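Local coordinates for 2L protein (Yaba-like disease virus, PDB 3IT8) that binds tumour necrosis factor and probably keeps it from its receptors, through an MHC class I-like platform joined to an Ig-like domain, at residues N26-T31 with K177-T182; D49-S54 with N62-N67; Y70-E75 with N145-D150. All blocks are in the same frame, centred on the assembly; numbering follows the deposited sequence.

Interaction 1: residues N26-T31 with K177-T182; sequences NDQLVT and KIPKDT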
loop_
_atom_site.group_PDB
_atom_site.type_symbol
_atom_site.label_atom_id
_atom_site.label_comp_id
_atom_site.label_asym_id
_atom_site.label_seq_id
_atom_site.Cartn_x
_atom_site.Cartn_y
_atom_site.Cartn_z
ATOM N N ASN D 26 20.283 -32.420 7.559
ATOM C CA ASN D 26 20.057 -33.544 6.644
ATOM C C ASN D 26 20.561 -34.724 7.456
ATOM O O ASN D 26 20.253 -34.819 8.640
ATOM C CB ASN D 26 20.870 -33.417 5.355
ATOM C CG ASN D 26 20.299 -32.389 4.410
ATOM O OD1 ASN D 26 19.189 -31.903 4.603
ATOM N ND2 ASN D 26 21.053 -32.060 3.368
ATOM N N ASP D 27 21.340 -35.609 6.847
ATOM C CA ASP D 27 21.874 -36.742 7.595
ATOM C C ASP D 27 23.298 -36.466 8.076
ATOM O O ASP D 27 23.995 -37.383 8.490
ATOM C CB ASP D 27 21.840 -38.031 6.754
ATOM C CG ASP D 27 22.561 -37.895 5.416
ATOM O OD1 ASP D 27 23.143 -36.815 5.131
ATOM O OD2 ASP D 27 22.545 -38.885 4.640
ATOM N N GLN D 28 23.714 -35.200 8.039
ATOM C CA GLN D 28 25.066 -34.809 8.446
ATOM C C GLN D 28 25.202 -34.332 9.899
ATOM O O GLN D 28 24.616 -33.322 10.293
ATOM C CB GLN D 28 25.582 -33.683 7.553
ATOM C CG GLN D 28 25.527 -33.967 6.092
ATOM C CD GLN D 28 26.351 -35.165 5.711
ATOM O OE1 GLN D 28 25.813 -36.256 5.487
ATOM N NE2 GLN D 28 27.670 -34.977 5.635
ATOM N N LEU D 29 26.000 -35.035 10.695
ATOM C CA LEU D 29 26.183 -34.617 12.068
ATOM C C LEU D 29 26.923 -33.275 12.064
ATOM O O LEU D 29 27.934 -33.113 11.395
ATOM C CB LEU D 29 26.981 -35.667 12.837
ATOM C CG LEU D 29 27.337 -35.242 14.260
ATOM C CD1 LEU D 29 26.048 -34.997 15.055
ATOM C CD2 LEU D 29 28.221 -36.309 14.914
ATOM N N VAL D 30 26.412 -32.305 12.804
ATOM C CA VAL D 30 27.049 -31.004 12.863
ATOM C C VAL D 30 27.683 -30.752 14.229
ATOM O O VAL D 30 28.770 -30.179 14.320
ATOM C CB VAL D 30 26.038 -29.891 12.597
ATOM C CG1 VAL D 30 26.712 -28.536 12.707
ATOM C CG2 VAL D 30 25.432 -30.070 11.237
ATOM N N THR D 31 27.000 -31.176 15.289
ATOM C CA THR D 31 27.495 -30.984 16.641
ATOM C C THR D 31 27.047 -32.072 17.584
ATOM O O THR D 31 25.905 -32.521 17.515
ATOM C CB THR D 31 26.984 -29.676 17.223
ATOM O OG1 THR D 31 27.570 -28.588 16.519
ATOM C CG2 THR D 31 27.337 -29.557 18.675
ATOM N N LYS D 177 30.308 -29.065 0.856
ATOM C CA LYS D 177 30.801 -30.177 1.653
ATOM C C LYS D 177 29.922 -31.380 1.998
ATOM O O LYS D 177 30.278 -32.150 2.893
ATOM C CB LYS D 177 31.435 -29.632 2.933
ATOM C CG LYS D 177 32.661 -28.771 2.678
ATOM C CD LYS D 177 33.493 -28.644 3.935
ATOM C CE LYS D 177 34.775 -27.870 3.695
ATOM N NZ LYS D 177 35.592 -27.819 4.947
ATOM N N ILE D 178 28.794 -31.569 1.312
ATOM C CA ILE D 178 27.958 -32.748 1.605
ATOM C C ILE D 178 27.423 -33.380 0.327
ATOM O O ILE D 178 27.567 -32.806 -0.744
ATOM C CB ILE D 178 26.764 -32.399 2.540
ATOM C CG1 ILE D 178 25.763 -31.506 1.810
ATOM C CG2 ILE D 178 27.271 -31.702 3.802
ATOM C CD1 ILE D 178 24.425 -31.422 2.498
ATOM N N PRO D 179 26.794 -34.562 0.423
ATOM C CA PRO D 179 26.250 -35.238 -0.762
ATOM C C PRO D 179 25.460 -34.286 -1.641
ATOM O O PRO D 179 24.683 -33.475 -1.135
ATOM C CB PRO D 179 25.371 -36.328 -0.168
ATOM C CG PRO D 179 26.102 -36.701 1.028
ATOM C CD PRO D 179 26.502 -35.350 1.627
ATOM N N LYS D 180 25.670 -34.373 -2.954
ATOM C CA LYS D 180 24.962 -33.518 -3.899
ATOM C C LYS D 180 23.500 -33.966 -4.014
ATOM O O LYS D 180 23.158 -35.115 -3.730
ATOM C CB LYS D 180 25.622 -33.598 -5.270
ATOM C CG LYS D 180 25.581 -34.997 -5.853
ATOM C CD LYS D 180 25.800 -34.980 -7.351
ATOM C CE LYS D 180 25.541 -36.351 -7.956
ATOM N NZ LYS D 180 25.639 -36.315 -9.444
ATOM N N ASP D 181 22.633 -33.053 -4.428
ATOM C CA ASP D 181 21.226 -33.390 -4.592
ATOM C C ASP D 181 21.098 -34.476 -5.650
ATOM O O ASP D 181 21.828 -34.490 -6.645
ATOM C CB ASP D 181 20.434 -32.152 -5.017
ATOM C CG ASP D 181 19.944 -31.344 -3.836
ATOM O OD1 ASP D 181 20.691 -31.207 -2.849
ATOM O OD2 ASP D 181 18.811 -30.833 -3.895
ATOM N N THR D 182 20.172 -35.395 -5.427
ATOM C CA THR D 182 19.944 -36.475 -6.378
ATOM C C THR D 182 18.455 -36.745 -6.571
ATOM O O THR D 182 17.742 -37.095 -5.625
ATOM C CB THR D 182 20.646 -37.751 -5.924
ATOM O OG1 THR D 182 22.054 -37.585 -6.119
ATOM C CG2 THR D 182 20.138 -38.967 -6.699
#
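Ile178 meets Asn26 and Gln28 with different branches, and this fork makes the closely packed part of the contact. With CG1 set between the backbone N and the carbonyl carbon (chi1 68°), the long branch carries CD1 to 3.5 Å from ND2 of Asn26, the two side chains standing at about a right angle. The short branch serves Gln28, whose first torsion (chi1 -54°) puts CG beside the backbone N and 3.7 Å from CG2 of Ile178; a further bend turns the chain toward Pro179. The proline faces it from the opposite direction, its CD 4.1 Å from CD of Gln28. OD1 of Asn26 is committed elsewhere, to the backbone N of Thr2. Around this patch the fit slackens toward solvent. Lys177 is poorly ordered and reaches off to a salt bridge with Asp49, while Lys180 and Asp181 lie exposed beyond the proline. Asp27 hydrogen-bonds with its two carboxylate oxygens to the hydroxyls of Tyr208 and Tyr263 in the Ig-like domain, and Tyr208 also packs on Asn26 and Pro179. The contact thus sits where the linker leaving helix 148-174 passes the start of platform strand 28-36. The two segments share no hydrogen bond: an isoleucine and a proline make van der Waals contact with two amide side chains, with polar links to the Ig-like domain made by Asp27 among others.

Interaction 2: residues D49-S54 with N62-N67; sequences DWFNIS and NDYNFN. With NAG (2-acetamido-2-deoxy-beta-D-glucopyranose), chain N.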
loop_
_atom_site.group_PDB
_atom_site.type_symbol
_atom_site.label_atom_id
_atom_site.label_comp_id
_atom_site.label_asym_id
_atom_site.label_seq_id
_atom_site.Cartn_x
_atom_site.Cartn_y
_atom_site.Cartn_z
ATOM N N ASP D 49 33.590 -29.835 10.356
ATOM C CA ASP D 49 34.593 -28.899 9.853
ATOM C C ASP D 49 34.009 -27.773 8.992
ATOM O O ASP D 49 34.543 -26.670 8.970
ATOM C CB ASP D 49 35.647 -29.667 9.050
ATOM C CG ASP D 49 35.028 -30.579 8.002
ATOM O OD1 ASP D 49 34.348 -31.558 8.387
ATOM O OD2 ASP D 49 35.215 -30.315 6.793
ATOM N N TRP D 50 32.911 -28.046 8.291
ATOM C CA TRP D 50 32.307 -27.044 7.421
ATOM C C TRP D 50 31.381 -26.041 8.088
ATOM O O TRP D 50 30.977 -25.055 7.466
ATOM C CB TRP D 50 31.540 -27.713 6.285
ATOM C CG TRP D 50 30.514 -28.720 6.706
ATOM C CD1 TRP D 50 30.690 -30.074 6.830
ATOM C CD2 TRP D 50 29.139 -28.468 7.017
ATOM N NE1 TRP D 50 29.507 -30.682 7.190
ATOM C CE2 TRP D 50 28.541 -29.719 7.317
ATOM C CE3 TRP D 50 28.353 -27.311 7.071
ATOM C CZ2 TRP D 50 27.195 -29.838 7.667
ATOM C CZ3 TRP D 50 27.014 -27.432 7.416
ATOM C CH2 TRP D 50 26.450 -28.685 7.711
ATOM N N PHE D 51 31.057 -26.274 9.351
ATOM C CA PHE D 51 30.144 -25.396 10.057
ATOM C C PHE D 51 30.826 -24.370 10.956
ATOM O O PHE D 51 31.359 -24.715 12.004
ATOM C CB PHE D 51 29.176 -26.245 10.882
ATOM C CG PHE D 51 28.055 -25.461 11.501
ATOM C CD1 PHE D 51 27.046 -24.917 10.709
ATOM C CD2 PHE D 51 27.996 -25.274 12.881
ATOM C CE1 PHE D 51 25.993 -24.199 11.283
ATOM C CE2 PHE D 51 26.945 -24.557 13.465
ATOM C CZ PHE D 51 25.943 -24.018 12.663
ATOM N N ASN D 52 30.822 -23.110 10.543
ATOM C CA ASN D 52 31.404 -22.041 11.358
ATOM C C ASN D 52 30.211 -21.485 12.146
ATOM O O ASN D 52 29.409 -20.709 11.621
ATOM C CB ASN D 52 32.032 -20.945 10.474
ATOM C CG ASN D 52 32.419 -19.695 11.266
ATOM O OD1 ASN D 52 31.553 -19.016 11.798
ATOM N ND2 ASN D 52 33.715 -19.405 11.378
ATOM N N ILE D 53 30.086 -21.893 13.403
ATOM C CA ILE D 53 28.958 -21.462 14.220
ATOM C C ILE D 53 28.787 -19.950 14.332
ATOM O O ILE D 53 27.719 -19.466 14.702
ATOM C CB ILE D 53 29.035 -22.069 15.637
ATOM C CG1 ILE D 53 27.635 -22.130 16.251
ATOM C CG2 ILE D 53 29.941 -21.225 16.513
ATOM C CD1 ILE D 53 27.507 -23.135 17.372
ATOM N N SER D 54 29.838 -19.203 14.018
ATOM C CA SER D 54 29.769 -17.744 14.080
ATOM C C SER D 54 28.984 -17.198 12.905
ATOM O O SER D 54 28.507 -16.082 12.943
ATOM C CB SER D 54 31.169 -17.137 14.062
ATOM O OG SER D 54 31.891 -17.507 15.220
ATOM N N ASN D 62 25.400 -20.666 24.050
ATOM C CA ASN D 62 25.656 -21.474 25.249
ATOM C C ASN D 62 25.615 -22.935 24.858
ATOM O O ASN D 62 24.968 -23.738 25.526
ATOM C CB ASN D 62 24.586 -21.254 26.311
ATOM C CG ASN D 62 24.274 -19.804 26.527
ATOM O OD1 ASN D 62 24.824 -18.936 25.857
ATOM N ND2 ASN D 62 23.378 -19.527 27.463
ATOM N N ASP D 63 26.300 -23.277 23.774
ATOM C CA ASP D 63 26.309 -24.642 23.296
ATOM C C ASP D 63 24.881 -25.144 23.298
ATOM O O ASP D 63 24.546 -26.080 24.027
ATOM C CB ASP D 63 27.183 -25.519 24.186
ATOM C CG ASP D 63 28.604 -25.025 24.252
ATOM O OD1 ASP D 63 29.231 -24.880 23.181
ATOM O OD2 ASP D 63 29.093 -24.775 25.373
ATOM N N TYR D 64 24.040 -24.481 22.502
ATOM C CA TYR D 64 22.639 -24.861 22.351
ATOM C C TYR D 64 21.862 -24.923 23.659
ATOM O O TYR D 64 20.961 -25.758 23.804
ATOM C CB TYR D 64 22.535 -26.225 21.653
ATOM C CG TYR D 64 23.300 -26.313 20.349
ATOM C CD1 TYR D 64 24.693 -26.290 20.331
ATOM C CD2 TYR D 64 22.626 -26.400 19.126
ATOM C CE1 TYR D 64 25.399 -26.349 19.143
ATOM C CE2 TYR D 64 23.316 -26.462 17.929
ATOM C CZ TYR D 64 24.707 -26.437 17.942
ATOM O OH TYR D 64 25.402 -26.509 16.751
ATOM N N ASN D 65 22.191 -24.033 24.596
ATOM C CA ASN D 65 21.529 -24.011 25.895
ATOM C C ASN D 65 21.546 -25.413 26.497
ATOM O O ASN D 65 20.582 -25.811 27.153
ATOM C CB ASN D 65 20.083 -23.554 25.744
ATOM C CG ASN D 65 19.969 -22.154 25.196
ATOM O OD1 ASN D 65 19.270 -21.924 24.220
ATOM N ND2 ASN D 65 20.645 -21.205 25.828
ATOM N N PHE D 66 22.632 -26.159 26.273
ATOM C CA PHE D 66 22.734 -27.525 26.782
ATOM C C PHE D 66 22.601 -27.676 28.296
ATOM O O PHE D 66 21.807 -28.486 28.771
ATOM C CB PHE D 66 24.043 -28.178 26.358
ATOM C CG PHE D 66 24.137 -29.607 26.758
ATOM C CD1 PHE D 66 23.547 -30.594 25.991
ATOM C CD2 PHE D 66 24.762 -29.968 27.936
ATOM C CE1 PHE D 66 23.575 -31.931 26.395
ATOM C CE2 PHE D 66 24.797 -31.303 28.350
ATOM C CZ PHE D 66 24.203 -32.284 27.578
ATOM N N ASN D 67 23.379 -26.913 29.054
ATOM C CA ASN D 67 23.306 -27.015 30.500
ATOM C C ASN D 67 21.878 -26.778 30.945
ATOM O O ASN D 67 21.374 -27.503 31.798
ATOM C CB ASN D 67 24.240 -26.006 31.167
ATOM C CG ASN D 67 25.678 -26.167 30.723
ATOM O OD1 ASN D 67 26.128 -27.271 30.454
ATOM N ND2 ASN D 67 26.409 -25.067 30.656
HETATM C C1 NAG N . 34.364 -18.380 10.567
HETATM C C2 NAG N . 34.241 -16.972 11.250
HETATM C C3 NAG N . 35.344 -15.954 10.842
HETATM C C4 NAG N . 36.711 -16.604 10.706
HETATM C C5 NAG N . 36.537 -17.766 9.753
HETATM C C6 NAG N . 37.823 -18.424 9.315
HETATM C C7 NAG N . 32.889 -15.279 10.167
HETATM C C8 NAG N . 32.963 -15.456 8.655
HETATM N N2 NAG N . 32.953 -16.384 10.915
HETATM O O3 NAG N . 35.413 -14.899 11.794
HETATM O O4 NAG N . 37.645 -15.668 10.187
HETATM O O5 NAG N . 35.738 -18.769 10.390
HETATM O O6 NAG N . 37.562 -19.402 8.321
HETATM O O7 NAG N . 32.784 -14.147 10.646
#
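Phe51 turns CG away from its backbone N (chi1 -172°) and Tyr64 swings CG to the side remote from its carbonyl carbon (chi1 -53°); these torsions send the two side chains past each other in opposite directions, with just the hydroxyl end of Tyr64 near the Phe51 ring. The phenol does the touching, with OH of Tyr64 4.1 Å from CE2 of Phe51. Ile53 reaches the same end of the tyrosine by its longer branch. Its CD1 lies 4.0 Å from OH of Tyr64 and 4.2 Å from CE1 of that ring, approaching at a slant. The hydroxyl is buried but satisfied by a hydrogen bond with OD2 of Asp23; a second one, with Thr31, is less certain. In the MHC class I-like platform this joins the loop after strand 41-47 to the start of helix 61-82, above the sheet floor. Helix 148-174 joins through Tyr170, which stacks on Phe51 and touches Tyr64, while the ring of Tyr5 meets Tyr64 edge-to-face. Between Phe51 and Ile53, Asn52 carries an N-linked sugar, ND2 being bonded to C1 of NAG at 1.5 Å. The amide oxygen OD1 of Asn52 takes weak hydrogen bonds from N2 of NAG at 3.1 Å, from the backbone N of Ser54 at 2.8 Å and from that of Arg55.

Interaction 3: residues Y70-E75 with N145-D150; sequences YSLMKE and NTLWKD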
loop_
_atom_site.group_PDB
_atom_site.type_symbol
_atom_site.label_atom_id
_atom_site.label_comp_id
_atom_site.label_asym_id
_atom_site.label_seq_id
_atom_site.Cartn_x
_atom_site.Cartn_y
_atom_site.Cartn_z
ATOM N N TYR D 70 19.757 -29.956 29.811
ATOM C CA TYR D 70 20.168 -31.146 30.537
ATOM C C TYR D 70 19.567 -31.132 31.936
ATOM O O TYR D 70 18.913 -32.077 32.371
ATOM C CB TYR D 70 21.685 -31.212 30.657
ATOM C CG TYR D 70 22.114 -32.305 31.591
ATOM C CD1 TYR D 70 22.114 -33.636 31.178
ATOM C CD2 TYR D 70 22.438 -32.022 32.917
ATOM C CE1 TYR D 70 22.423 -34.661 32.059
ATOM C CE2 TYR D 70 22.742 -33.028 33.813
ATOM C CZ TYR D 70 22.731 -34.354 33.375
ATOM O OH TYR D 70 23.009 -35.387 34.244
ATOM N N SER D 71 19.804 -30.039 32.642
ATOM C CA SER D 71 19.311 -29.897 33.993
ATOM C C SER D 71 17.785 -29.985 34.104
ATOM O O SER D 71 17.260 -30.741 34.916
ATOM C CB SER D 71 19.801 -28.574 34.567
ATOM O OG SER D 71 19.199 -28.347 35.821
ATOM N N LEU D 72 17.078 -29.217 33.284
ATOM C CA LEU D 72 15.631 -29.207 33.333
ATOM C C LEU D 72 15.048 -30.532 32.895
ATOM O O LEU D 72 13.992 -30.922 33.360
ATOM C CB LEU D 72 15.083 -28.075 32.465
ATOM C CG LEU D 72 13.562 -27.964 32.466
ATOM C CD1 LEU D 72 13.021 -27.879 33.887
ATOM C CD2 LEU D 72 13.174 -26.753 31.657
ATOM N N MET D 73 15.721 -31.226 31.989
ATOM C CA MET D 73 15.225 -32.519 31.526
ATOM C C MET D 73 15.499 -33.571 32.584
ATOM O O MET D 73 14.724 -34.494 32.782
ATOM C CB MET D 73 15.895 -32.910 30.224
ATOM C CG MET D 73 15.490 -32.025 29.092
ATOM S SD MET D 73 16.097 -32.601 27.532
ATOM C CE MET D 73 15.231 -34.170 27.439
ATOM N N LYS D 74 16.622 -33.431 33.267
ATOM C CA LYS D 74 16.961 -34.354 34.327
ATOM C C LYS D 74 15.844 -34.220 35.378
ATOM O O LYS D 74 15.327 -35.211 35.869
ATOM C CB LYS D 74 18.308 -33.967 34.931
ATOM C CG LYS D 74 18.763 -34.885 36.029
ATOM C CD LYS D 74 19.985 -34.338 36.702
ATOM C CE LYS D 74 20.294 -35.094 37.979
ATOM N NZ LYS D 74 21.510 -34.533 38.658
ATOM N N GLU D 75 15.474 -32.985 35.711
ATOM C CA GLU D 75 14.422 -32.738 36.695
ATOM C C GLU D 75 13.128 -33.404 36.234
ATOM O O GLU D 75 12.467 -34.085 37.002
ATOM C CB GLU D 75 14.183 -31.234 36.866
ATOM C CG GLU D 75 13.181 -30.898 37.960
ATOM C CD GLU D 75 12.690 -29.462 37.895
ATOM O OE1 GLU D 75 13.530 -28.538 37.852
ATOM O OE2 GLU D 75 11.456 -29.258 37.891
ATOM N N ASN D 145 5.936 -24.789 36.389
ATOM C CA ASN D 145 7.386 -24.740 36.565
ATOM C C ASN D 145 7.985 -23.341 36.537
ATOM O O ASN D 145 7.660 -22.510 35.694
ATOM C CB ASN D 145 8.082 -25.608 35.513
ATOM C CG ASN D 145 9.556 -25.818 35.813
ATOM O OD1 ASN D 145 10.338 -24.867 35.852
ATOM N ND2 ASN D 145 9.940 -27.070 36.036
ATOM N N THR D 146 8.888 -23.099 37.471
ATOM C CA THR D 146 9.539 -21.811 37.590
ATOM C C THR D 146 10.337 -21.406 36.348
ATOM O O THR D 146 10.544 -20.222 36.094
ATOM C CB THR D 146 10.445 -21.805 38.826
ATOM O OG1 THR D 146 11.429 -20.779 38.687
ATOM C CG2 THR D 146 11.123 -23.150 38.991
ATOM N N LEU D 147 10.772 -22.384 35.565
ATOM C CA LEU D 147 11.557 -22.094 34.364
ATOM C C LEU D 147 10.752 -22.084 33.074
ATOM O O LEU D 147 11.319 -21.953 31.987
ATOM C CB LEU D 147 12.701 -23.101 34.225
ATOM C CG LEU D 147 13.765 -23.013 35.316
ATOM C CD1 LEU D 147 14.768 -24.126 35.136
ATOM C CD2 LEU D 147 14.451 -21.650 35.249
ATOM N N TRP D 148 9.436 -22.214 33.197
ATOM C CA TRP D 148 8.555 -22.227 32.033
ATOM C C TRP D 148 8.866 -21.091 31.052
ATOM O O TRP D 148 8.887 -21.300 29.832
ATOM C CB TRP D 148 7.095 -22.131 32.477
ATOM C CG TRP D 148 6.133 -22.186 31.342
ATOM C CD1 TRP D 148 5.223 -21.225 30.978
ATOM C CD2 TRP D 148 5.985 -23.257 30.407
ATOM N NE1 TRP D 148 4.517 -21.639 29.872
ATOM C CE2 TRP D 148 4.964 -22.880 29.501
ATOM C CE3 TRP D 148 6.614 -24.500 30.246
ATOM C CZ2 TRP D 148 4.560 -23.705 28.449
ATOM C CZ3 TRP D 148 6.211 -25.320 29.202
ATOM C CH2 TRP D 148 5.193 -24.918 28.315
ATOM N N LYS D 149 9.111 -19.896 31.586
ATOM C CA LYS D 149 9.396 -18.751 30.742
ATOM C C LYS D 149 10.573 -19.036 29.830
ATOM O O LYS D 149 10.588 -18.610 28.673
ATOM C CB LYS D 149 9.659 -17.496 31.591
ATOM C CG LYS D 149 8.480 -17.094 32.486
ATOM C CD LYS D 149 7.144 -17.081 31.717
ATOM C CE LYS D 149 5.935 -17.107 32.658
ATOM N NZ LYS D 149 4.675 -17.500 31.965
ATOM N N ASP D 150 11.555 -19.770 30.339
ATOM C CA ASP D 150 12.718 -20.091 29.526
ATOM C C ASP D 150 12.371 -21.136 28.480
ATOM O O ASP D 150 12.889 -21.093 27.361
ATOM C CB ASP D 150 13.870 -20.581 30.402
ATOM C CG ASP D 150 14.496 -19.462 31.207
ATOM O OD1 ASP D 150 14.830 -18.421 30.604
ATOM O OD2 ASP D 150 14.660 -19.622 32.435
#
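The amide nitrogen ND2 of Asn145 lies 3.2 Å from OE2 of Glu75 and gives a weak hydrogen bond to the carbonyl oxygen of Gly139. Glu75, extended and poorly ordered, comes from the opposite direction, its carboxylate roughly coplanar with the amide as modelled. The other end of the amide is also held: OD1 of Asn145 accepts a hydrogen bond from the backbone N of Leu147, in the carbonyl plane and nearly straight (168°). The modelled length, 2.5 Å from OD1 of Asn145 to N of Leu147, is shorter than expected and not precise, but the bond probably helps fix the amide's rotation, with ND2 presented to helix 61-82. One turn earlier on that helix, Leu72 runs antiparallel to Asn145 and brings CD1 to 3.8 Å from ND2 of Asn145. The same methyl lies 4.3 Å from CD1 of Leu147, the apolar part of the contact, and Met140 packs on Leu72 as well. Leu147 is the N-cap residue of helix 148-174. The arrangement is an Asx turn within a type I beta turn from Asn145 to Trp148, leading into the second of the two helices that lie across the sheet in an MHC class I-like platform.

From the N terminus, the turn before strand 28-36 and the strand's first residue supply the first half of interaction 1, whose partner follows only after the whole platform has been built; the long loop between them holds the other two contacts. Interaction 2 closes early, over a short excursion between strand 41-47 and helix 61-82. Farther along that helix interaction 3 opens, and it closes at the start of helix 148-174 after the rest of the sheet. Interactions 2 and 3 therefore follow in series along a shared helix, about 21 Å apart between centres. Interactions 1 and 2 touch directly, as where Val30 packs on Phe51, whereas interactions 1 and 3 stay separate. Together they join sheet, both helices and interdomain linker.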